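Local coordinates for protein polyprenyl synthetase (Nonlabens dokdonensis, PDB 6KD7) that probably acts as a magnesium-dependent prenyltransferase, a geranylgeranyl pyrophosphate synthase that lengthens allylic pyrophosphates in isoprenoid biosynthesis, at residues Leu48-Ala51 / Glu52-Ala56; Lys125-Gln128 / Leu129-Phe133; Glu188-Gln191 / Glu192-Tyr195; Tyr294-Lys297 / Ala298-Asn301; Leu305-Pro309 / Glu310-Gln314. One frame throughout, in Å; residues are numbered along the deposited sequence.

Interaction 1: Leu48-Ala51 / Glu52-Ala56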
loop_
_atom_site.group_PDB
_atom_site.type_symbol
_atom_site.label_atom_id
_atom_site.label_comp_id
_atom_site.label_asym_id
_atom_site.label_seq_id
_atom_site.Cartn_x
_atom_site.Cartn_y
_atom_site.Cartn_z
ATOM N N LEU A 48 -42.134 -22.247 9.317
ATOM C CA LEU A 48 -43.152 -23.129 8.677
ATOM C C LEU A 48 -43.523 -24.284 9.618
ATOM O O LEU A 48 -44.717 -24.546 9.815
ATOM C CB LEU A 48 -42.631 -23.654 7.351
ATOM C CG LEU A 48 -42.181 -22.598 6.370
ATOM C CD1 LEU A 48 -41.678 -23.256 5.099
ATOM C CD2 LEU A 48 -43.282 -21.605 6.053
ATOM N N MET A 49 -42.555 -24.908 10.259
ATOM C CA MET A 49 -42.827 -26.041 11.156
ATOM C C MET A 49 -43.695 -25.545 12.312
ATOM O O MET A 49 -44.645 -26.257 12.677
ATOM C CB MET A 49 -41.532 -26.649 11.710
ATOM C CG MET A 49 -40.738 -27.474 10.674
ATOM S SD MET A 49 -39.011 -27.706 11.199
ATOM C CE MET A 49 -39.301 -28.792 12.582
ATOM N N SER A 50 -43.345 -24.402 12.906
ATOM C CA SER A 50 -44.053 -23.798 14.067
ATOM C C SER A 50 -45.511 -23.539 13.671
ATOM O O SER A 50 -46.419 -23.936 14.394
ATOM C CB SER A 50 -43.409 -22.519 14.495
ATOM O OG SER A 50 -43.890 -22.104 15.761
ATOM N N ALA A 51 -45.700 -22.885 12.541
ATOM C CA ALA A 51 -47.009 -22.583 11.977
ATOM C C ALA A 51 -47.819 -23.897 11.921
ATOM O O ALA A 51 -48.833 -23.960 12.593
ATOM C CB ALA A 51 -46.840 -21.931 10.639
ATOM N N GLU A 52 -47.352 -24.919 11.210
ATOM C CA GLU A 52 -48.100 -26.192 11.016
ATOM C C GLU A 52 -48.460 -26.829 12.369
ATOM O O GLU A 52 -49.648 -27.045 12.612
ATOM C CB GLU A 52 -47.297 -27.151 10.161
ATOM C CG GLU A 52 -47.312 -26.748 8.719
ATOM C CD GLU A 52 -46.608 -27.752 7.817
ATOM O OE1 GLU A 52 -45.801 -28.570 8.354
ATOM O OE2 GLU A 52 -46.859 -27.698 6.592
ATOM N N MET A 53 -47.479 -27.051 13.226
ATOM C CA MET A 53 -47.664 -27.622 14.566
ATOM C C MET A 53 -48.780 -26.920 15.326
ATOM O O MET A 53 -49.281 -27.536 16.261
ATOM C CB MET A 53 -46.424 -27.439 15.428
ATOM C CG MET A 53 -45.300 -28.369 15.055
ATOM S SD MET A 53 -43.691 -27.964 15.874
ATOM C CE MET A 53 -44.170 -26.688 17.045
ATOM N N TYR A 54 -49.009 -25.631 15.122
ATOM C CA TYR A 54 -49.974 -24.882 15.958
ATOM C C TYR A 54 -51.277 -24.664 15.172
ATOM O O TYR A 54 -52.209 -24.020 15.670
ATOM C CB TYR A 54 -49.377 -23.558 16.435
ATOM C CG TYR A 54 -48.441 -23.645 17.606
ATOM C CD1 TYR A 54 -48.846 -24.080 18.848
ATOM C CD2 TYR A 54 -47.122 -23.212 17.482
ATOM C CE1 TYR A 54 -47.963 -24.155 19.924
ATOM C CE2 TYR A 54 -46.247 -23.241 18.556
ATOM C CZ TYR A 54 -46.652 -23.709 19.779
ATOM O OH TYR A 54 -45.750 -23.710 20.799
ATOM N N GLY A 55 -51.346 -25.160 13.948
ATOM C CA GLY A 55 -52.629 -25.255 13.261
ATOM C C GLY A 55 -52.666 -24.477 11.985
ATOM O O GLY A 55 -53.644 -24.667 11.269
ATOM N N ALA A 56 -51.690 -23.617 11.670
ATOM C CA ALA A 56 -51.792 -22.805 10.443
ATOM C C ALA A 56 -51.205 -23.609 9.304
ATOM O O ALA A 56 -50.680 -24.674 9.578
ATOM C CB ALA A 56 -51.105 -21.479 10.639
#
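The phenol ring of Tyr54 meets Ser50 one turn earlier in the helix, with Ser50 OG in the plane of the ring at its edge, 3.8 Å from both Tyr54 CD2 and CE2. Ser50 O approaches the same ring obliquely and comes to 3.2 Å from Tyr54 CD2. The serine hydroxyl is placed there because OG stands anti to its own backbone N (chi1 -167°); its hydrogen bond goes to Leu177 O. Tyr54 OH has its partner in Glu190, and the side chain also touches Ala184. On another side of the turn, Met53 lays CG 3.2 Å from Met49 O, and its side chain also packs against Met1, Ser311 and Leu315. Glu52 carries its extended chain past Leu48 O to a carboxylate bonded to the backbone N of Asn2.

At the backbone, helix 42-54 comes to its end. Ala51 O accepts from Tyr54 N at 3.0 Å and from Ala56 N at 3.0 Å, the two donors arriving from opposite faces of the carbonyl plane, while Gly55 N adds a weak bond. Gly55 has positive phi (120°), and the bonds returning to the last turn make a Schellman motif. The N-H groups of Tyr54, Gly55 and Ala56 are thus used within the helix end itself, leaving the side-chain hydroxyls of Ser50 and Tyr54 to tie it to neighbouring elements.

Interaction 2: Lys125-Gln128 / Leu129-Phe133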
loop_
_atom_site.group_PDB
_atom_site.type_symbol
_atom_site.label_atom_id
_atom_site.label_comp_id
_atom_site.label_asym_id
_atom_site.label_seq_id
_atom_site.Cartn_x
_atom_site.Cartn_y
_atom_site.Cartn_z
ATOM N N LYS A 125 -51.243 -9.331 13.669
ATOM C CA LYS A 125 -50.069 -10.210 13.523
ATOM C C LYS A 125 -48.885 -9.359 13.023
ATOM O O LYS A 125 -47.777 -9.537 13.522
ATOM C CB LYS A 125 -50.470 -11.332 12.580
ATOM C CG LYS A 125 -51.322 -12.391 13.248
ATOM C CD LYS A 125 -51.909 -13.292 12.209
ATOM C CE LYS A 125 -52.889 -14.255 12.856
ATOM N NZ LYS A 125 -53.323 -15.178 11.804
ATOM N N PHE A 126 -49.149 -8.493 12.054
ATOM C CA PHE A 126 -48.196 -7.475 11.565
ATOM C C PHE A 126 -47.499 -6.812 12.741
ATOM O O PHE A 126 -46.270 -6.842 12.796
ATOM C CB PHE A 126 -48.876 -6.408 10.736
ATOM C CG PHE A 126 -47.895 -5.436 10.149
ATOM C CD1 PHE A 126 -47.282 -5.701 8.924
ATOM C CD2 PHE A 126 -47.579 -4.276 10.844
ATOM C CE1 PHE A 126 -46.407 -4.778 8.373
ATOM C CE2 PHE A 126 -46.703 -3.356 10.281
ATOM C CZ PHE A 126 -46.121 -3.603 9.054
ATOM N N TYR A 127 -48.262 -6.341 13.713
ATOM C CA TYR A 127 -47.696 -5.672 14.893
ATOM C C TYR A 127 -46.808 -6.654 15.650
ATOM O O TYR A 127 -45.748 -6.298 16.187
ATOM C CB TYR A 127 -48.768 -5.020 15.779
ATOM C CG TYR A 127 -48.198 -4.284 16.956
ATOM C CD1 TYR A 127 -47.835 -2.955 16.847
ATOM C CD2 TYR A 127 -47.954 -4.924 18.147
ATOM C CE1 TYR A 127 -47.285 -2.265 17.910
ATOM C CE2 TYR A 127 -47.391 -4.256 19.216
ATOM C CZ TYR A 127 -47.060 -2.921 19.086
ATOM O OH TYR A 127 -46.479 -2.280 20.128
ATOM N N GLN A 128 -47.261 -7.867 15.834
ATOM C CA GLN A 128 -46.552 -8.789 16.753
ATOM C C GLN A 128 -45.239 -9.246 16.073
ATOM O O GLN A 128 -44.239 -9.452 16.778
ATOM C CB GLN A 128 -47.498 -9.952 17.081
ATOM C CG GLN A 128 -48.519 -9.655 18.178
ATOM C CD GLN A 128 -49.284 -10.932 18.456
ATOM O OE1 GLN A 128 -50.164 -11.322 17.697
ATOM N NE2 GLN A 128 -48.818 -11.680 19.436
ATOM N N LEU A 129 -45.323 -9.514 14.774
ATOM C CA LEU A 129 -44.215 -9.983 13.907
ATOM C C LEU A 129 -43.126 -8.895 13.942
ATOM O O LEU A 129 -41.983 -9.233 14.320
ATOM C CB LEU A 129 -44.747 -10.240 12.497
ATOM C CG LEU A 129 -45.595 -11.509 12.328
ATOM C CD1 LEU A 129 -46.101 -11.624 10.907
ATOM C CD2 LEU A 129 -44.837 -12.787 12.747
ATOM N N ASN A 130 -43.500 -7.640 13.650
ATOM C CA ASN A 130 -42.541 -6.505 13.580
ATOM C C ASN A 130 -41.856 -6.391 14.920
ATOM O O ASN A 130 -40.629 -6.278 14.988
ATOM C CB ASN A 130 -43.163 -5.171 13.202
ATOM C CG ASN A 130 -43.240 -5.049 11.718
ATOM O OD1 ASN A 130 -44.224 -5.495 11.112
ATOM N ND2 ASN A 130 -42.232 -4.425 11.123
ATOM N N LYS A 131 -42.630 -6.462 15.994
ATOM C CA LYS A 131 -42.062 -6.273 17.350
ATOM C C LYS A 131 -41.025 -7.340 17.721
ATOM O O LYS A 131 -39.954 -6.955 18.136
ATOM C CB LYS A 131 -43.199 -6.258 18.370
ATOM C CG LYS A 131 -42.827 -5.712 19.735
ATOM C CD LYS A 131 -44.007 -5.112 20.436
ATOM C CE LYS A 131 -43.664 -4.552 21.795
ATOM N NZ LYS A 131 -42.873 -5.511 22.591
ATOM N N VAL A 132 -41.292 -8.623 17.492
ATOM C CA VAL A 132 -40.305 -9.647 17.933
ATOM C C VAL A 132 -39.125 -9.634 16.929
ATOM O O VAL A 132 -37.965 -9.822 17.370
ATOM C CB VAL A 132 -40.915 -11.054 18.104
ATOM C CG1 VAL A 132 -41.423 -11.598 16.784
ATOM C CG2 VAL A 132 -39.896 -11.990 18.741
ATOM N N PHE A 133 -39.396 -9.324 15.668
ATOM C CA PHE A 133 -38.390 -9.278 14.581
ATOM C C PHE A 133 -37.349 -8.180 14.884
ATOM O O PHE A 133 -36.145 -8.487 14.919
ATOM C CB PHE A 133 -39.052 -9.033 13.233
ATOM C CG PHE A 133 -38.103 -8.972 12.070
ATOM C CD1 PHE A 133 -37.486 -10.121 11.585
ATOM C CD2 PHE A 133 -37.845 -7.764 11.440
ATOM C CE1 PHE A 133 -36.659 -10.056 10.474
ATOM C CE2 PHE A 133 -36.946 -7.685 10.390
ATOM C CZ PHE A 133 -36.386 -8.840 9.891
#
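Leu129 N donates to Lys125 O at 2.8 Å, and Asn130 N, Lys131 N and Val132 N repeat the step to Phe126 O, Tyr127 O and Gln128 O. These four bonds carry one continuous helix through both segments. Lys125 spends its ammonium on Ile183 O.

Outward from the backbone, the Asn130 side chain ends over the centre of one face of the Phe126 ring, the amide plane turned about 45° to it. Phe126 CG lies anti to the backbone N (chi1 -175°), which brings the ring alongside the following turn. Tyr127 and Lys131 run side by side in the same direction, Lys131 CD lying 3.7 Å from Tyr127 CE2. On the inner side Leu129 CG packs 3.2 Å from Lys125 O, and the leucine continues onto Met179 and Ile182.

Tyr127 OH is hydrogen-bonded to Glu119 O of the second subunit, and its ring makes a cation-pi contact with Lys123 of that subunit. Phe126 and Tyr127 stack edge-to-face on Tyr127 and Phe126 of the second subunit, respectively. This part of helix 123-150 therefore belongs to the dimer interface of a largely helical prenyl synthase fold.

Interaction 3: Glu188-Gln191 / Glu192-Tyr195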
loop_
_atom_site.group_PDB
_atom_site.type_symbol
_atom_site.label_atom_id
_atom_site.label_comp_id
_atom_site.label_asym_id
_atom_site.label_seq_id
_atom_site.Cartn_x
_atom_site.Cartn_y
_atom_site.Cartn_z
ATOM N N GLU A 188 -49.264 -15.133 23.979
ATOM C CA GLU A 188 -47.879 -14.747 24.332
ATOM C C GLU A 188 -47.191 -15.821 25.161
ATOM O O GLU A 188 -46.038 -16.068 24.896
ATOM C CB GLU A 188 -47.863 -13.502 25.205
ATOM C CG GLU A 188 -48.354 -12.276 24.492
ATOM C CD GLU A 188 -47.641 -10.994 24.864
ATOM O OE1 GLU A 188 -47.772 -10.036 24.103
ATOM O OE2 GLU A 188 -46.953 -10.974 25.894
ATOM N N LYS A 189 -47.891 -16.422 26.119
ATOM C CA LYS A 189 -47.262 -17.430 27.002
ATOM C C LYS A 189 -46.758 -18.598 26.153
ATOM O O LYS A 189 -45.634 -19.037 26.378
ATOM C CB LYS A 189 -48.306 -17.916 28.009
ATOM C CG LYS A 189 -47.768 -18.603 29.253
ATOM C CD LYS A 189 -48.877 -19.102 30.150
ATOM C CE LYS A 189 -48.405 -19.535 31.522
ATOM N NZ LYS A 189 -49.408 -20.390 32.206
ATOM N N GLU A 190 -47.562 -19.049 25.194
ATOM C CA GLU A 190 -47.168 -20.172 24.312
ATOM C C GLU A 190 -46.039 -19.711 23.385
ATOM O O GLU A 190 -45.072 -20.423 23.248
ATOM C CB GLU A 190 -48.369 -20.698 23.531
ATOM C CG GLU A 190 -48.109 -21.997 22.803
ATOM C CD GLU A 190 -47.651 -23.181 23.634
ATOM O OE1 GLU A 190 -47.834 -23.161 24.842
ATOM O OE2 GLU A 190 -47.112 -24.104 23.057
ATOM N N GLN A 191 -46.149 -18.497 22.863
ATOM C CA GLN A 191 -45.125 -17.959 21.941
ATOM C C GLN A 191 -43.773 -17.975 22.650
ATOM O O GLN A 191 -42.832 -18.432 22.070
ATOM C CB GLN A 191 -45.457 -16.505 21.638
ATOM C CG GLN A 191 -46.519 -16.326 20.582
ATOM C CD GLN A 191 -46.763 -14.860 20.343
ATOM O OE1 GLN A 191 -45.863 -14.046 20.434
ATOM N NE2 GLN A 191 -47.996 -14.526 20.054
ATOM N N GLU A 192 -43.747 -17.534 23.893
ATOM C CA GLU A 192 -42.489 -17.524 24.661
ATOM C C GLU A 192 -41.992 -18.954 24.895
ATOM O O GLU A 192 -40.790 -19.121 25.025
ATOM C CB GLU A 192 -42.619 -16.618 25.882
ATOM C CG GLU A 192 -43.060 -15.220 25.494
ATOM C CD GLU A 192 -42.914 -14.148 26.554
ATOM O OE1 GLU A 192 -42.821 -12.976 26.180
ATOM O OE2 GLU A 192 -42.886 -14.492 27.737
ATOM N N LEU A 193 -42.883 -19.944 24.977
ATOM C CA LEU A 193 -42.396 -21.304 25.285
ATOM C C LEU A 193 -41.662 -21.785 24.023
ATOM O O LEU A 193 -40.585 -22.396 24.148
ATOM C CB LEU A 193 -43.542 -22.236 25.700
ATOM C CG LEU A 193 -44.067 -22.058 27.135
ATOM C CD1 LEU A 193 -45.184 -23.059 27.406
ATOM C CD2 LEU A 193 -42.994 -22.241 28.183
ATOM N N ILE A 194 -42.249 -21.606 22.846
ATOM C CA ILE A 194 -41.540 -22.071 21.620
ATOM C C ILE A 194 -40.254 -21.253 21.419
ATOM O O ILE A 194 -39.267 -21.835 21.000
ATOM C CB ILE A 194 -42.449 -22.209 20.388
ATOM C CG1 ILE A 194 -41.861 -23.225 19.405
ATOM C CG2 ILE A 194 -42.737 -20.862 19.755
ATOM C CD1 ILE A 194 -42.754 -23.574 18.260
ATOM N N TYR A 195 -40.289 -19.955 21.720
ATOM C CA TYR A 195 -39.091 -19.085 21.671
ATOM C C TYR A 195 -37.979 -19.716 22.492
ATOM O O TYR A 195 -36.876 -19.883 21.972
ATOM C CB TYR A 195 -39.361 -17.673 22.185
ATOM C CG TYR A 195 -38.192 -16.722 22.123
ATOM C CD1 TYR A 195 -37.950 -15.952 20.997
ATOM C CD2 TYR A 195 -37.373 -16.540 23.214
ATOM C CE1 TYR A 195 -36.915 -15.025 20.953
ATOM C CE2 TYR A 195 -36.327 -15.631 23.182
ATOM C CZ TYR A 195 -36.068 -14.901 22.033
ATOM O OH TYR A 195 -35.038 -14.001 22.004
#
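Leu193 crosses the end of Glu190 at about a right angle, its CD1 methyl 3.7 Å from Glu190 OE1. The glutamate chain leaves anti to the backbone N and then bends at chi2 (58°), which brings OE1 round to the leucine of the next turn. The other oxygen, OE2, is held by Tyr54 OH and by the backbone N of Ser306, so two donors fix the group, and the pair would be expected to favour its ionised form. Leu193 also drops CG to 3.5 Å from Lys189 O, and both Glu190 and Leu193 lean on Leu305.

Further round the helix, Glu192 lays CG 3.2 Å from Glu188 O. The carboxylates of these two residues lie on the exposed side, with Glu188 OE2 and Glu192 OE1 4.6 Å apart; this like-charge pair may be eased by solvent. Ile194 turns inward instead: its CG2 is 3.4 Å from Gln191 O, while the rest of the side chain packs against Ser50, Met53 and Tyr54 of helix 42-54 and against Leu177.

The backbone is helical, with a local irregularity at Leu193 N, which is shared weakly between Lys189 O and Glu190 O. Glu192 N binds Glu188 O at 2.9 Å, Ile194 N binds Glu190 O, and Tyr195 N binds Gln191 O. Glu188, Lys189 and Glu192 face solvent while Gln191 and Ile194 are buried against helices 158-183 and 42-54, the amphipathic pattern of the first turns of helix 188-215.

Interaction 4: Tyr294-Lys297 / Ala298-Asn301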
loop_
_atom_site.group_PDB
_atom_site.type_symbol
_atom_site.label_atom_id
_atom_site.label_comp_id
_atom_site.label_asym_id
_atom_site.label_seq_id
_atom_site.Cartn_x
_atom_site.Cartn_y
_atom_site.Cartn_z
ATOM N N TYR A 294 -27.621 -28.507 26.629
ATOM C CA TYR A 294 -28.567 -27.604 25.925
ATOM C C TYR A 294 -29.571 -28.420 25.109
ATOM O O TYR A 294 -30.711 -28.010 25.005
ATOM C CB TYR A 294 -27.851 -26.528 25.113
ATOM C CG TYR A 294 -27.360 -25.389 25.960
ATOM C CD1 TYR A 294 -28.245 -24.485 26.513
ATOM C CD2 TYR A 294 -26.018 -25.234 26.234
ATOM C CE1 TYR A 294 -27.808 -23.446 27.309
ATOM C CE2 TYR A 294 -25.562 -24.196 27.022
ATOM C CZ TYR A 294 -26.461 -23.302 27.565
ATOM O OH TYR A 294 -26.017 -22.282 28.339
ATOM N N THR A 295 -29.114 -29.508 24.495
ATOM C CA THR A 295 -30.030 -30.350 23.692
ATOM C C THR A 295 -31.114 -30.926 24.604
ATOM O O THR A 295 -32.268 -30.868 24.222
ATOM C CB THR A 295 -29.277 -31.465 22.967
ATOM O OG1 THR A 295 -28.257 -30.862 22.182
ATOM C CG2 THR A 295 -30.178 -32.275 22.066
ATOM N N GLN A 296 -30.740 -31.402 25.787
ATOM C CA GLN A 296 -31.723 -31.978 26.736
ATOM C C GLN A 296 -32.705 -30.882 27.152
ATOM O O GLN A 296 -33.901 -31.133 27.103
ATOM C CB GLN A 296 -31.012 -32.612 27.930
ATOM C CG GLN A 296 -30.327 -33.930 27.594
ATOM C CD GLN A 296 -31.201 -34.902 26.838
ATOM O OE1 GLN A 296 -32.369 -35.087 27.147
ATOM N NE2 GLN A 296 -30.634 -35.545 25.835
ATOM N N LYS A 297 -32.204 -29.680 27.418
ATOM C CA LYS A 297 -33.076 -28.555 27.827
ATOM C C LYS A 297 -34.086 -28.301 26.706
ATOM O O LYS A 297 -35.249 -28.078 27.014
ATOM C CB LYS A 297 -32.231 -27.300 28.050
ATOM C CG LYS A 297 -31.319 -27.329 29.264
ATOM C CD LYS A 297 -30.775 -25.970 29.610
ATOM C CE LYS A 297 -30.003 -25.930 30.908
ATOM N NZ LYS A 297 -30.006 -24.567 31.484
ATOM N N ALA A 298 -33.634 -28.365 25.458
ATOM C CA ALA A 298 -34.508 -28.159 24.284
ATOM C C ALA A 298 -35.557 -29.275 24.209
ATOM O O ALA A 298 -36.697 -28.970 23.890
ATOM C CB ALA A 298 -33.679 -28.114 23.034
ATOM N N LEU A 299 -35.158 -30.519 24.479
ATOM C CA LEU A 299 -36.096 -31.674 24.436
ATOM C C LEU A 299 -37.182 -31.509 25.507
ATOM O O LEU A 299 -38.335 -31.721 25.180
ATOM C CB LEU A 299 -35.301 -32.965 24.620
ATOM C CG LEU A 299 -34.363 -33.328 23.474
ATOM C CD1 LEU A 299 -33.993 -34.795 23.529
ATOM C CD2 LEU A 299 -34.979 -32.996 22.135
ATOM N N LYS A 300 -36.809 -31.128 26.725
ATOM C CA LYS A 300 -37.783 -30.809 27.805
ATOM C C LYS A 300 -38.687 -29.664 27.380
ATOM O O LYS A 300 -39.913 -29.756 27.666
ATOM C CB LYS A 300 -37.120 -30.551 29.159
ATOM C CG LYS A 300 -36.470 -31.818 29.683
ATOM C CD LYS A 300 -35.879 -31.785 31.068
ATOM C CE LYS A 300 -34.923 -32.955 31.264
ATOM N NZ LYS A 300 -34.643 -33.204 32.699
ATOM N N ASN A 301 -38.163 -28.633 26.718
ATOM C CA ASN A 301 -39.044 -27.544 26.230
ATOM C C ASN A 301 -40.083 -28.173 25.283
ATOM O O ASN A 301 -41.252 -27.728 25.279
ATOM C CB ASN A 301 -38.323 -26.408 25.474
ATOM C CG ASN A 301 -37.230 -25.675 26.239
ATOM O OD1 ASN A 301 -37.305 -25.406 27.432
ATOM N ND2 ASN A 301 -36.195 -25.301 25.536
#
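Leu299 packs closely onto the turn before it, CG 3.3 Å from Thr295 O and CB 3.4 Å from Gln296 O, while Ala298 sets its CB 3.3 Å from Thr295 O. Both belong to the denser part of the contact, where Thr295 is buried and its hydroxyl is bonded back to Ile291 O. Asn301 also folds its amide against the preceding turn, CG 3.2 Å from Lys297 O. It makes no side-chain hydrogen bond there; its ND2 goes to Asn200 instead.

The solvent side is looser. A bend at chi2 (-49°) carries the Gln296 amide obliquely past Leu299 CD1, with OE1 4.0 Å away, and NE2 makes a weak bond to Glu292. Lys297 and Lys300 both run out extended into solvent, and across the contact they supply little beyond backbone and the first carbons of their chains, Lys300 CG lying 3.7 Å from Gln296 O.

Beneath both sides run four successive helical bonds. Lys300 N to Gln296 O is the straightest, at 171° and 2.9 Å. Tyr294 turns to Asn200, Leu203, Ala204 and Leu207. These two turns of helix 283-303 are thus amphipathic, with Tyr294 packed on helix 188-215 and the lysines outward.

Interaction 5: Leu305-Pro309 / Glu310-Gln314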
loop_
_atom_site.group_PDB
_atom_site.type_symbol
_atom_site.label_atom_id
_atom_site.label_comp_id
_atom_site.label_asym_id
_atom_site.label_seq_id
_atom_site.Cartn_x
_atom_site.Cartn_y
_atom_site.Cartn_z
ATOM N N LEU A 305 -44.632 -28.023 25.124
ATOM C CA LEU A 305 -45.351 -27.214 24.115
ATOM C C LEU A 305 -46.794 -27.702 23.981
ATOM O O LEU A 305 -47.044 -28.888 24.177
ATOM C CB LEU A 305 -44.609 -27.340 22.785
ATOM C CG LEU A 305 -43.243 -26.664 22.743
ATOM C CD1 LEU A 305 -42.514 -27.031 21.472
ATOM C CD2 LEU A 305 -43.388 -25.161 22.860
ATOM N N SER A 306 -47.697 -26.792 23.626
ATOM C CA SER A 306 -49.114 -27.136 23.382
ATOM C C SER A 306 -49.256 -27.576 21.925
ATOM O O SER A 306 -49.807 -26.833 21.133
ATOM C CB SER A 306 -49.995 -25.975 23.708
ATOM O OG SER A 306 -51.349 -26.332 23.570
ATOM N N ILE A 307 -48.724 -28.751 21.605
ATOM C CA ILE A 307 -48.765 -29.342 20.237
ATOM C C ILE A 307 -49.077 -30.839 20.369
ATOM O O ILE A 307 -48.932 -31.370 21.462
ATOM C CB ILE A 307 -47.444 -29.101 19.480
ATOM C CG1 ILE A 307 -46.258 -29.772 20.171
ATOM C CG2 ILE A 307 -47.188 -27.626 19.251
ATOM C CD1 ILE A 307 -44.949 -29.527 19.491
ATOM N N ALA A 308 -49.525 -31.465 19.284
ATOM C CA ALA A 308 -49.868 -32.903 19.270
ATOM C C ALA A 308 -48.612 -33.749 19.501
ATOM O O ALA A 308 -47.557 -33.362 19.022
ATOM C CB ALA A 308 -50.502 -33.237 17.951
ATOM N N PRO A 309 -48.686 -34.899 20.202
ATOM C CA PRO A 309 -47.520 -35.755 20.410
ATOM C C PRO A 309 -46.748 -36.136 19.147
ATOM O O PRO A 309 -45.538 -36.275 19.273
ATOM C CB PRO A 309 -48.097 -36.995 21.099
ATOM C CG PRO A 309 -49.280 -36.426 21.863
ATOM C CD PRO A 309 -49.874 -35.430 20.882
ATOM N N GLU A 310 -47.433 -36.301 18.006
ATOM C CA GLU A 310 -46.750 -36.473 16.698
ATOM C C GLU A 310 -45.741 -35.313 16.603
ATOM O O GLU A 310 -44.516 -35.591 16.548
ATOM C CB GLU A 310 -47.735 -36.600 15.517
ATOM C CG GLU A 310 -48.203 -35.302 14.830
ATOM C CD GLU A 310 -48.803 -35.445 13.424
ATOM O OE1 GLU A 310 -49.627 -34.580 13.022
ATOM O OE2 GLU A 310 -48.426 -36.400 12.708
ATOM N N SER A 311 -46.245 -34.079 16.761
ATOM C CA SER A 311 -45.523 -32.816 16.493
ATOM C C SER A 311 -44.288 -32.809 17.399
ATOM O O SER A 311 -43.224 -32.592 16.898
ATOM C CB SER A 311 -46.423 -31.638 16.674
ATOM O OG SER A 311 -47.302 -31.535 15.567
ATOM N N LYS A 312 -44.426 -33.202 18.649
ATOM C CA LYS A 312 -43.296 -33.329 19.580
ATOM C C LYS A 312 -42.262 -34.378 19.138
ATOM O O LYS A 312 -41.061 -34.197 19.463
ATOM C CB LYS A 312 -43.841 -33.724 20.937
ATOM C CG LYS A 312 -44.762 -32.660 21.502
ATOM C CD LYS A 312 -45.063 -32.893 22.973
ATOM C CE LYS A 312 -46.126 -31.942 23.468
ATOM N NZ LYS A 312 -46.352 -32.168 24.901
ATOM N N LYS A 313 -42.730 -35.490 18.574
ATOM C CA LYS A 313 -41.831 -36.558 18.074
ATOM C C LYS A 313 -41.059 -36.035 16.864
ATOM O O LYS A 313 -39.855 -36.230 16.809
ATOM C CB LYS A 313 -42.637 -37.792 17.664
ATOM C CG LYS A 313 -41.798 -39.004 17.291
ATOM C CD LYS A 313 -42.295 -39.750 16.076
ATOM C CE LYS A 313 -41.539 -41.042 15.846
ATOM N NZ LYS A 313 -42.079 -41.814 14.702
ATOM N N GLN A 314 -41.752 -35.364 15.952
ATOM C CA GLN A 314 -41.116 -34.797 14.741
ATOM C C GLN A 314 -40.065 -33.772 15.203
ATOM O O GLN A 314 -38.922 -33.866 14.761
ATOM C CB GLN A 314 -42.158 -34.249 13.779
ATOM C CG GLN A 314 -42.788 -35.371 12.963
ATOM C CD GLN A 314 -44.038 -34.958 12.225
ATOM O OE1 GLN A 314 -44.082 -33.908 11.583
ATOM N NE2 GLN A 314 -45.061 -35.801 12.308
HETATM O O HOH W 1 -49.385 -30.255 16.745
#
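Helix 309-322 starts here, with Ala308 at the N-cap position and Ile307 laid across the first turn. Ile307 CG1 touches Lys312 CG at 3.5 Å, the two side chains passing at a slant, and Ile307 CD1 lies 3.8 Å from Ser311 CB. The isoleucine reaches both because CG1 stands between its backbone N and carbonyl carbon (chi1 62°), which directs CD1 at the helix. The same residue also packs against Met53 and Tyr54 of helix 42-54.

Ala308 O opens the helical bonding: Lys312 N donates to it at 3.2 Å, and Ser311 N adds a shorter but weak bond. Pro309 O takes the next step from Lys313 N. A water accepts from Ala308 N at 2.8 Å and is hydrogen-bonded to Ser311 OG at 2.7 Å, so it bridges the loop to the first turn.

Lys312 stretches back along the loop with its chain extended. Its CE rests 3.3 Å from Leu305 O and also lies close to Ile307 O, while the ammonium bonds to Glu303 O at the end of the preceding helix. Leu305 turns its side chain onto Tyr54, Glu190, Leu193 and Ile194, and Ser306 beside it is the centre of an inverse gamma turn.

The alanine at the N-cap position offers no side-chain acceptor to the first-turn N-H groups; the water couples its own N-H to Ser311, and the Lys312 ammonium, bonded to Glu303 O, probably complements the negative C-terminal end of helix 283-303.

Interactions 1, 3 and 5 form one cluster. Tyr54 OH and Ser306 N both reach Glu190 OE2, at 2.7 Å and 2.8 Å, so a single carboxylate oxygen joins all three; the centres of interactions 1 and 5 are 11 Å apart, those of 1 and 3 about 13 Å. Interaction 4 adjoins interaction 5 along the chain, across the loop between helices 283-303 and 309-322, with centres 14 Å apart. Interaction 2 meets interaction 3 through Gln128 and Gln191 and is the one touched by the second subunit. The bound pyrophosphate lies apart from the cluster: the side chain of Met49 in interaction 1 is about 13 Å from it.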